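Local coordinates for Lmo2470 protein (PDB 5HL3) that interacts with the host protein afadin as a leucine-rich-repeat internalin of Listeria monocytogenes and facilitates crossing of the basement membrane, at residues 21-26 against 56-61; 125-130 against 148-153; 171-176 against 193-198. One frame throughout, in Å; residues are numbered along the deposited sequence. Where two conformers were deposited one is given.

Contact 1. Residues 21-26 against 56-61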
loop_
_atom_site.group_PDB
_atom_site.type_symbol
_atom_site.label_atom_id
_atom_site.label_comp_id
_atom_site.label_asym_id
_atom_site.label_seq_id
_atom_site.Cartn_x
_atom_site.Cartn_y
_atom_site.Cartn_z
ATOM N N ASP A 21 30.149 -12.107 -17.155
ATOM C CA ASP A 21 29.513 -13.343 -17.625
ATOM C C ASP A 21 27.994 -13.275 -17.583
ATOM O O ASP A 21 27.330 -13.597 -18.571
ATOM C CB ASP A 21 30.047 -14.557 -16.866
ATOM C CG ASP A 21 31.533 -14.869 -17.210
ATOM O OD1 ASP A 21 32.083 -14.392 -18.225
ATOM O OD2 ASP A 21 32.153 -15.628 -16.457
ATOM N N GLY A 22 27.418 -12.835 -16.459
ATOM C CA GLY A 22 25.992 -12.779 -16.330
ATOM C C GLY A 22 25.365 -11.742 -17.221
ATOM O O GLY A 22 24.320 -11.985 -17.818
ATOM N N LEU A 23 25.963 -10.552 -17.293
ATOM C CA LEU A 23 25.402 -9.528 -18.143
ATOM C C LEU A 23 25.449 -9.950 -19.604
ATOM O O LEU A 23 24.492 -9.739 -20.345
ATOM C CB LEU A 23 26.142 -8.194 -17.972
ATOM C CG LEU A 23 25.501 -7.003 -18.685
ATOM C CD1 LEU A 23 24.160 -6.696 -18.045
ATOM C CD2 LEU A 23 26.407 -5.781 -18.673
ATOM N N ALA A 24 26.554 -10.533 -20.030
ATOM C CA ALA A 24 26.671 -10.963 -21.425
ATOM C C ALA A 24 25.668 -12.043 -21.776
ATOM O O ALA A 24 25.087 -12.031 -22.847
ATOM C CB ALA A 24 28.082 -11.406 -21.735
ATOM N N LYS A 25 25.453 -12.979 -20.856
ATOM C CA LYS A 25 24.449 -14.035 -21.045
ATOM C C LYS A 25 23.064 -13.413 -21.246
ATOM O O LYS A 25 22.347 -13.758 -22.191
ATOM C CB LYS A 25 24.457 -14.986 -19.838
ATOM C CG LYS A 25 23.294 -15.962 -19.740
ATOM C CD LYS A 25 23.500 -17.029 -18.667
ATOM C CE LYS A 25 22.225 -17.850 -18.410
ATOM N NZ LYS A 25 21.156 -17.078 -17.687
ATOM N N ASP A 26 22.696 -12.483 -20.362
ATOM C CA ASP A 26 21.387 -11.838 -20.469
ATOM C C ASP A 26 21.300 -10.977 -21.723
ATOM O O ASP A 26 20.261 -10.954 -22.375
ATOM C CB ASP A 26 21.074 -11.026 -19.219
ATOM C CG ASP A 26 20.759 -11.903 -18.013
ATOM O OD1 ASP A 26 20.814 -13.163 -18.123
ATOM O OD2 ASP A 26 20.485 -11.300 -16.941
ATOM N N SER A 56 21.532 -13.855 -11.658
ATOM C CA SER A 56 21.704 -13.262 -10.315
ATOM C C SER A 56 23.134 -12.946 -9.896
ATOM O O SER A 56 23.335 -12.421 -8.799
ATOM C CB SER A 56 20.989 -14.115 -9.273
ATOM O OG SER A 56 19.580 -13.981 -9.424
ATOM N N THR A 57 24.110 -13.219 -10.755
ATOM C CA THR A 57 25.484 -12.813 -10.499
ATOM C C THR A 57 25.762 -11.384 -10.950
ATOM O O THR A 57 26.834 -10.875 -10.692
ATOM C CB THR A 57 26.481 -13.739 -11.223
ATOM O OG1 THR A 57 26.194 -13.724 -12.624
ATOM C CG2 THR A 57 26.416 -15.162 -10.671
ATOM N N ILE A 58 24.814 -10.745 -11.637
ATOM C CA ILE A 58 25.000 -9.345 -12.024
ATOM C C ILE A 58 25.015 -8.487 -10.752
ATOM O O ILE A 58 24.197 -8.697 -9.866
ATOM C CB ILE A 58 23.881 -8.894 -13.002
ATOM C CG1 ILE A 58 24.008 -9.685 -14.326
ATOM C CG2 ILE A 58 23.977 -7.392 -13.259
ATOM C CD1 ILE A 58 22.849 -9.498 -15.259
ATOM N N THR A 59 25.935 -7.527 -10.666
ATOM C CA THR A 59 26.057 -6.641 -9.511
ATOM C C THR A 59 25.841 -5.207 -9.945
ATOM O O THR A 59 25.660 -4.934 -11.139
ATOM C CB THR A 59 27.497 -6.715 -8.939
ATOM O OG1 THR A 59 28.413 -6.142 -9.891
ATOM C CG2 THR A 59 27.886 -8.157 -8.645
ATOM N N ASN A 60 25.847 -4.276 -9.003
ATOM C CA ASN A 60 25.756 -2.863 -9.387
ATOM C C ASN A 60 26.828 -2.484 -10.388
ATOM O O ASN A 60 26.570 -1.773 -11.360
ATOM C CB ASN A 60 25.888 -1.946 -8.190
ATOM C CG ASN A 60 24.707 -2.024 -7.249
ATOM O OD1 ASN A 60 23.701 -2.637 -7.561
ATOM N ND2 ASN A 60 24.815 -1.364 -6.125
ATOM N N ASP A 61 28.045 -2.965 -10.138
ATOM C CA ASP A 61 29.165 -2.661 -11.033
ATOM C C ASP A 61 29.013 -3.251 -12.411
ATOM O O ASP A 61 29.284 -2.563 -13.430
ATOM C CB ASP A 61 30.482 -3.126 -10.417
ATOM C CG ASP A 61 30.938 -2.236 -9.277
ATOM O OD1 ASP A 61 30.385 -1.109 -9.140
ATOM O OD2 ASP A 61 31.865 -2.652 -8.538
HETATM O O HOH W 1 28.029 -12.066 -13.768
#
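I58 lays its longer branch against the first turn of helix 21-30, at the one glycine there. Its CG1 comes within 3.7 Å of L23 N and 3.8 Å of G22 C, so the methylene rests on bare backbone. The two CA atoms, of G22 and I58, approach to 5.6 Å. Placing CG1 anti to the carbonyl carbon (chi1 -65°), with CD1 extended beyond it, carries the terminal methyl along the helix surface. There I58 CD1 reaches L23 CD1 at 4.2 Å, the two side chains crossing at about a right angle, and D26 OD2 at 3.4 Å. The carboxylate of D26 is held by the residues just before 56-61: OD1 bonds to T55 OG1 and OD2 to E54 N. Helix 21-30 belongs to the N-terminal cap of the internalin, and the segment 56-59, leading into helix 60-63, follows strand 50-53, the first strand of the parallel repeat sheet; its F53 also touches L23 and D26, while M63 packs on L23 and I58. Beside I58, at T57, a water joins the segments, accepting from G22 N at 2.9 Å and lying 2.7 Å from T57 OG1. No hydrogen bond crosses directly.

Contact 2. Residues 125-130 against 148-153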
loop_
_atom_site.group_PDB
_atom_site.type_symbol
_atom_site.label_atom_id
_atom_site.label_comp_id
_atom_site.label_asym_id
_atom_site.label_seq_id
_atom_site.Cartn_x
_atom_site.Cartn_y
_atom_site.Cartn_z
HETATM N N MSE A 125 10.621 8.709 -18.034
HETATM C CA MSE A 125 10.071 7.654 -17.158
HETATM C C MSE A 125 8.608 7.877 -16.850
HETATM O O MSE A 125 8.208 8.962 -16.450
HETATM C CB MSE A 125 10.844 7.592 -15.846
HETATM C CG MSE A 125 10.545 6.301 -15.052
HETATM SE SE MSE A 125 11.450 4.725 -15.755
HETATM C CE MSE A 125 13.177 5.035 -14.880
ATOM N N ASP A 126 7.829 6.801 -17.016
ATOM C CA ASP A 126 6.372 6.805 -16.765
ATOM C C ASP A 126 5.991 5.976 -15.533
ATOM O O ASP A 126 5.130 6.395 -14.752
ATOM C CB ASP A 126 5.664 6.275 -18.035
ATOM C CG ASP A 126 4.178 6.182 -17.881
ATOM O OD1 ASP A 126 3.708 5.152 -17.350
ATOM O OD2 ASP A 126 3.476 7.121 -18.323
ATOM N N THR A 127 6.606 4.802 -15.371
ATOM C CA THR A 127 6.245 3.868 -14.309
ATOM C C THR A 127 7.472 3.226 -13.710
ATOM O O THR A 127 8.337 2.732 -14.447
ATOM C CB THR A 127 5.307 2.752 -14.832
ATOM O OG1 THR A 127 4.080 3.336 -15.325
ATOM C CG2 THR A 127 4.961 1.739 -13.764
ATOM N N ILE A 128 7.514 3.194 -12.375
ATOM C CA ILE A 128 8.557 2.504 -11.607
ATOM C C ILE A 128 7.878 1.521 -10.655
ATOM O O ILE A 128 6.959 1.893 -9.944
ATOM C CB ILE A 128 9.439 3.464 -10.818
ATOM C CG1 ILE A 128 10.209 4.415 -11.773
ATOM C CG2 ILE A 128 10.387 2.668 -9.915
ATOM C CD1 ILE A 128 11.003 5.466 -11.041
ATOM N N THR A 129 8.328 0.268 -10.671
ATOM C CA THR A 129 7.828 -0.793 -9.777
ATOM C C THR A 129 8.983 -1.459 -9.058
ATOM O O THR A 129 9.893 -1.983 -9.706
ATOM C CB THR A 129 7.083 -1.888 -10.544
ATOM O OG1 THR A 129 6.005 -1.317 -11.289
ATOM C CG2 THR A 129 6.511 -2.957 -9.611
HETATM N N MSE A 130 8.933 -1.442 -7.723
HETATM C CA MSE A 130 10.000 -2.068 -6.909
HETATM C C MSE A 130 9.417 -2.854 -5.757
HETATM O O MSE A 130 10.155 -3.316 -4.879
HETATM C CB MSE A 130 10.899 -0.990 -6.354
HETATM C CG MSE A 130 11.647 -0.222 -7.459
HETATM SE SE MSE A 130 12.644 1.319 -6.781
HETATM C CE MSE A 130 14.105 0.341 -6.233
ATOM N N LEU A 148 6.522 11.255 -14.711
ATOM C CA LEU A 148 6.179 10.077 -13.916
ATOM C C LEU A 148 4.672 10.010 -13.621
ATOM O O LEU A 148 4.088 10.998 -13.181
ATOM C CB LEU A 148 6.967 10.055 -12.600
ATOM C CG LEU A 148 7.003 8.717 -11.857
ATOM C CD1 LEU A 148 7.851 7.722 -12.623
ATOM C CD2 LEU A 148 7.568 8.913 -10.463
ATOM N N LYS A 149 4.058 8.865 -13.886
ATOM C CA LYS A 149 2.614 8.661 -13.705
ATOM C C LYS A 149 2.223 7.568 -12.724
ATOM O O LYS A 149 1.139 7.639 -12.117
ATOM C CB LYS A 149 1.943 8.395 -15.059
ATOM C CG LYS A 149 1.841 9.667 -15.885
ATOM C CD LYS A 149 1.136 9.449 -17.214
ATOM C CE LYS A 149 1.087 10.730 -17.994
ATOM N NZ LYS A 149 0.409 10.593 -19.306
ATOM N N GLN A 150 3.088 6.565 -12.538
ATOM C CA GLN A 150 2.763 5.454 -11.649
ATOM C C GLN A 150 3.958 5.060 -10.833
ATOM O O GLN A 150 5.065 4.880 -11.370
ATOM C CB GLN A 150 2.249 4.238 -12.416
ATOM C CG GLN A 150 1.136 4.522 -13.393
ATOM C CD GLN A 150 0.616 3.245 -14.025
ATOM O OE1 GLN A 150 1.360 2.505 -14.670
ATOM N NE2 GLN A 150 -0.649 2.967 -13.821
ATOM N N LEU A 151 3.734 4.850 -9.537
ATOM C CA LEU A 151 4.794 4.485 -8.620
ATOM C C LEU A 151 4.301 3.342 -7.725
ATOM O O LEU A 151 3.391 3.551 -6.904
ATOM C CB LEU A 151 5.219 5.719 -7.831
ATOM C CG LEU A 151 6.412 5.607 -6.924
ATOM C CD1 LEU A 151 7.648 5.105 -7.656
ATOM C CD2 LEU A 151 6.673 6.966 -6.280
ATOM N N TYR A 152 4.865 2.146 -7.915
ATOM C CA TYR A 152 4.479 0.931 -7.179
ATOM C C TYR A 152 5.594 0.607 -6.201
ATOM O O TYR A 152 6.678 0.126 -6.609
ATOM C CB TYR A 152 4.222 -0.202 -8.147
ATOM C CG TYR A 152 3.034 0.053 -9.054
ATOM C CD1 TYR A 152 1.735 -0.161 -8.617
ATOM C CD2 TYR A 152 3.213 0.499 -10.382
ATOM C CE1 TYR A 152 0.668 0.080 -9.463
ATOM C CE2 TYR A 152 2.137 0.720 -11.204
ATOM C CZ TYR A 152 0.878 0.524 -10.744
ATOM O OH TYR A 152 -0.203 0.786 -11.612
HETATM N N MSE A 153 5.326 0.824 -4.904
HETATM C CA MSE A 153 6.328 0.705 -3.847
HETATM C C MSE A 153 5.722 -0.004 -2.649
HETATM O O MSE A 153 5.865 0.439 -1.512
HETATM C CB MSE A 153 6.828 2.094 -3.462
HETATM C CG MSE A 153 7.343 2.926 -4.641
HETATM SE SE MSE A 153 9.072 2.325 -5.359
HETATM C CE MSE A 153 10.150 3.180 -3.976
#
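Two neighbouring strands of the leucine-rich-repeat sheet, 127-129 and 150-152, meet here in parallel pairing: their axes run 4.9 Å apart and diverge by 1°. The bridges pair T127 with Q150, I128 with L151 and T129 with Y152. Backbone bonds alternate across them, I128 N to Q150 O, Y152 N to I128 O (2.9 Å, 178° at the hydrogen) and M130 N to Y152 O. D126 O accepts from both K149 N, at 2.8 Å, and Q150 N, a two-donor grip just before the strands begin. I128 and L151 point to the buried side. L148, with CG anti to its N (chi1 -164°), brings CD1 to 3.9 Å from M125 CG and also to I128 CG1, crossing the isoleucine at about a right angle. M130 and M153, both selenomethionine, lie side by side, M130 CB 3.9 Å from M153 SE in the conformer described. The other face carries T127, Q150, T129 and Y152. T127 CG2 meets the Y152 ring at its edge, 3.9 Å from CE2. With Q150 in the conformer described, T127 OG1 has two acceptors in reach, Q150 OE1 at 2.9 Å and D126 OD1 at 2.7 Å, and the direction of its one proton is not settled.

Contact 3. Residues 171-176 against 193-198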
loop_
_atom_site.group_PDB
_atom_site.type_symbol
_atom_site.label_atom_id
_atom_site.label_comp_id
_atom_site.label_asym_id
_atom_site.label_seq_id
_atom_site.Cartn_x
_atom_site.Cartn_y
_atom_site.Cartn_z
ATOM N N LEU A 171 2.268 14.862 -12.838
ATOM C CA LEU A 171 1.389 13.967 -13.577
ATOM C C LEU A 171 1.066 12.672 -12.860
ATOM O O LEU A 171 0.334 11.844 -13.401
ATOM C CB LEU A 171 1.989 13.662 -14.953
ATOM C CG LEU A 171 2.267 14.879 -15.821
ATOM C CD1 LEU A 171 2.728 14.459 -17.196
ATOM C CD2 LEU A 171 1.055 15.747 -15.931
ATOM N N LEU A 172 1.516 12.514 -11.617
ATOM C CA LEU A 172 1.300 11.225 -10.947
ATOM C C LEU A 172 -0.187 10.865 -10.824
ATOM O O LEU A 172 -0.998 11.675 -10.352
ATOM C CB LEU A 172 1.962 11.245 -9.563
ATOM C CG LEU A 172 2.104 9.885 -8.888
ATOM C CD1 LEU A 172 3.211 9.095 -9.562
ATOM C CD2 LEU A 172 2.389 10.041 -7.393
ATOM N N ILE A 173 -0.532 9.645 -11.232
ATOM C CA ILE A 173 -1.924 9.151 -11.204
ATOM C C ILE A 173 -2.103 8.023 -10.165
ATOM O O ILE A 173 -3.179 7.927 -9.559
ATOM C CB ILE A 173 -2.329 8.631 -12.612
ATOM C CG1 ILE A 173 -2.341 9.772 -13.621
ATOM C CG2 ILE A 173 -3.688 7.930 -12.584
ATOM C CD1 ILE A 173 -2.388 9.271 -15.037
ATOM N N THR A 174 -1.090 7.158 -10.001
ATOM C CA THR A 174 -1.182 5.982 -9.142
ATOM C C THR A 174 -0.027 5.934 -8.187
ATOM O O THR A 174 1.128 6.019 -8.613
ATOM C CB THR A 174 -1.222 4.659 -9.965
ATOM O OG1 THR A 174 -2.409 4.659 -10.769
ATOM C CG2 THR A 174 -1.219 3.429 -9.056
ATOM N N LEU A 175 -0.320 5.769 -6.903
ATOM C CA LEU A 175 0.706 5.633 -5.874
ATOM C C LEU A 175 0.297 4.463 -4.987
ATOM O O LEU A 175 -0.721 4.535 -4.271
ATOM C CB LEU A 175 0.819 6.925 -5.061
ATOM C CG LEU A 175 1.829 6.988 -3.941
ATOM C CD1 LEU A 175 3.222 6.628 -4.435
ATOM C CD2 LEU A 175 1.828 8.376 -3.294
ATOM N N ASP A 176 1.062 3.375 -5.035
ATOM C CA ASP A 176 0.828 2.181 -4.218
ATOM C C ASP A 176 1.909 2.105 -3.159
ATOM O O ASP A 176 3.063 1.812 -3.470
ATOM C CB ASP A 176 0.795 0.910 -5.069
ATOM C CG ASP A 176 0.581 -0.366 -4.256
ATOM O OD1 ASP A 176 0.363 -0.305 -3.025
ATOM O OD2 ASP A 176 0.650 -1.459 -4.882
ATOM N N ASN A 193 -3.345 15.296 -9.877
ATOM C CA ASN A 193 -3.937 14.311 -10.788
ATOM C C ASN A 193 -4.034 12.930 -10.164
ATOM O O ASN A 193 -4.523 11.996 -10.804
ATOM C CB ASN A 193 -3.156 14.239 -12.100
ATOM C CG ASN A 193 -3.334 15.478 -12.944
ATOM O OD1 ASN A 193 -4.103 16.396 -12.591
ATOM N ND2 ASN A 193 -2.643 15.513 -14.066
ATOM N N LEU A 194 -3.609 12.780 -8.914
ATOM C CA LEU A 194 -3.622 11.468 -8.283
ATOM C C LEU A 194 -5.045 10.913 -8.243
ATOM O O LEU A 194 -5.952 11.577 -7.746
ATOM C CB LEU A 194 -3.041 11.558 -6.864
ATOM C CG LEU A 194 -2.786 10.189 -6.232
ATOM C CD1 LEU A 194 -1.589 9.511 -6.853
ATOM C CD2 LEU A 194 -2.612 10.332 -4.726
ATOM N N THR A 195 -5.240 9.702 -8.786
ATOM C CA THR A 195 -6.567 9.054 -8.796
ATOM C C THR A 195 -6.647 7.829 -7.903
ATOM O O THR A 195 -7.723 7.533 -7.397
ATOM C CB THR A 195 -7.047 8.670 -10.219
ATOM O OG1 THR A 195 -6.387 7.490 -10.675
ATOM C CG2 THR A 195 -6.824 9.808 -11.158
ATOM N N PHE A 196 -5.524 7.137 -7.687
ATOM C CA PHE A 196 -5.496 5.884 -6.899
ATOM C C PHE A 196 -4.404 5.972 -5.849
ATOM O O PHE A 196 -3.235 6.171 -6.182
ATOM C CB PHE A 196 -5.217 4.710 -7.867
ATOM C CG PHE A 196 -6.195 4.638 -9.032
ATOM C CD1 PHE A 196 -7.486 4.129 -8.881
ATOM C CD2 PHE A 196 -5.820 5.084 -10.280
ATOM C CE1 PHE A 196 -8.344 4.078 -9.951
ATOM C CE2 PHE A 196 -6.673 5.019 -11.360
ATOM C CZ PHE A 196 -7.946 4.532 -11.187
ATOM N N LEU A 197 -4.783 5.863 -4.583
ATOM C CA LEU A 197 -3.846 5.915 -3.458
ATOM C C LEU A 197 -4.090 4.690 -2.585
ATOM O O LEU A 197 -5.136 4.590 -1.909
ATOM C CB LEU A 197 -4.018 7.201 -2.674
ATOM C CG LEU A 197 -3.100 7.451 -1.468
ATOM C CD1 LEU A 197 -1.641 7.264 -1.859
ATOM C CD2 LEU A 197 -3.339 8.818 -0.884
ATOM N N ASP A 198 -3.170 3.730 -2.651
ATOM C CA ASP A 198 -3.293 2.467 -1.880
ATOM C C ASP A 198 -2.379 2.522 -0.671
ATOM O O ASP A 198 -1.159 2.514 -0.802
ATOM C CB ASP A 198 -2.984 1.244 -2.757
ATOM C CG ASP A 198 -3.458 -0.058 -2.131
ATOM O OD1 ASP A 198 -3.767 -0.057 -0.920
ATOM O OD2 ASP A 198 -3.514 -1.105 -2.838
HETATM O O HOH W 2 -1.552 12.849 -15.265
#
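N193 faces the L171-L172 backbone, and a water spans the gap, donating to L171 O at 2.8 Å and accepting from N193 ND2; N193 OD1 turns to K215 in a weak bond. Next comes L194, with CG anti to the backbone N (chi1 -170°), whose CD1 lies 4.0 Å from L172 CD2, beside a leucine that points the same way, and as near L175 CB. T195 N gives the first backbone bond, to I173 O at 2.8 Å, with the donor tilted 19° from the carbonyl plane. In the conformer described, T195 OG1 makes a weak bond to I173 O and lies 3.3 Å from I173 CG2. F196 N then binds I173 O from a different direction, nearly along the carbonyl bond, and F196 O accepts from L175 N. F196 CD2 comes 3.5 Å from T174 OG1. L197 turns inward alongside L175, L197 CD1 3.9 Å from L175 CD2, as successive leucines do in the core of a leucine-rich-repeat solenoid. D198 N closes the pairing on L175 O, and the D198 carboxylate stands beside that of D176, D198 OD2 4.0 Å from D176 OD1, their planes 11° apart. S178 holds D176 OD1 and N200 holds D198 OD1; the like charges would tend to raise the proton affinity of the pair, an effect these two bonds probably offset.

Along the chain the three contacts come in series, from the N-terminal cap into the repeats. Contact 1 joins the cap to the segment after strand 50-53, the outermost strand at the N-terminal end of the parallel sheet; its centre lies about 24 Å from that of contact 2 and 34 Å from that of contact 3. Contacts 2 and 3 share that sheet, their centres 10 Å apart. Strands 150-152 and 174-176 are adjacent, and probable hydrogen bonds K149 O to I173 N and M153 N to D176 O join them. With the cap at one end of a ten-strand parallel sheet, the contacts lie in order along one elongated solenoid, consistent with an internalin built for protein binding.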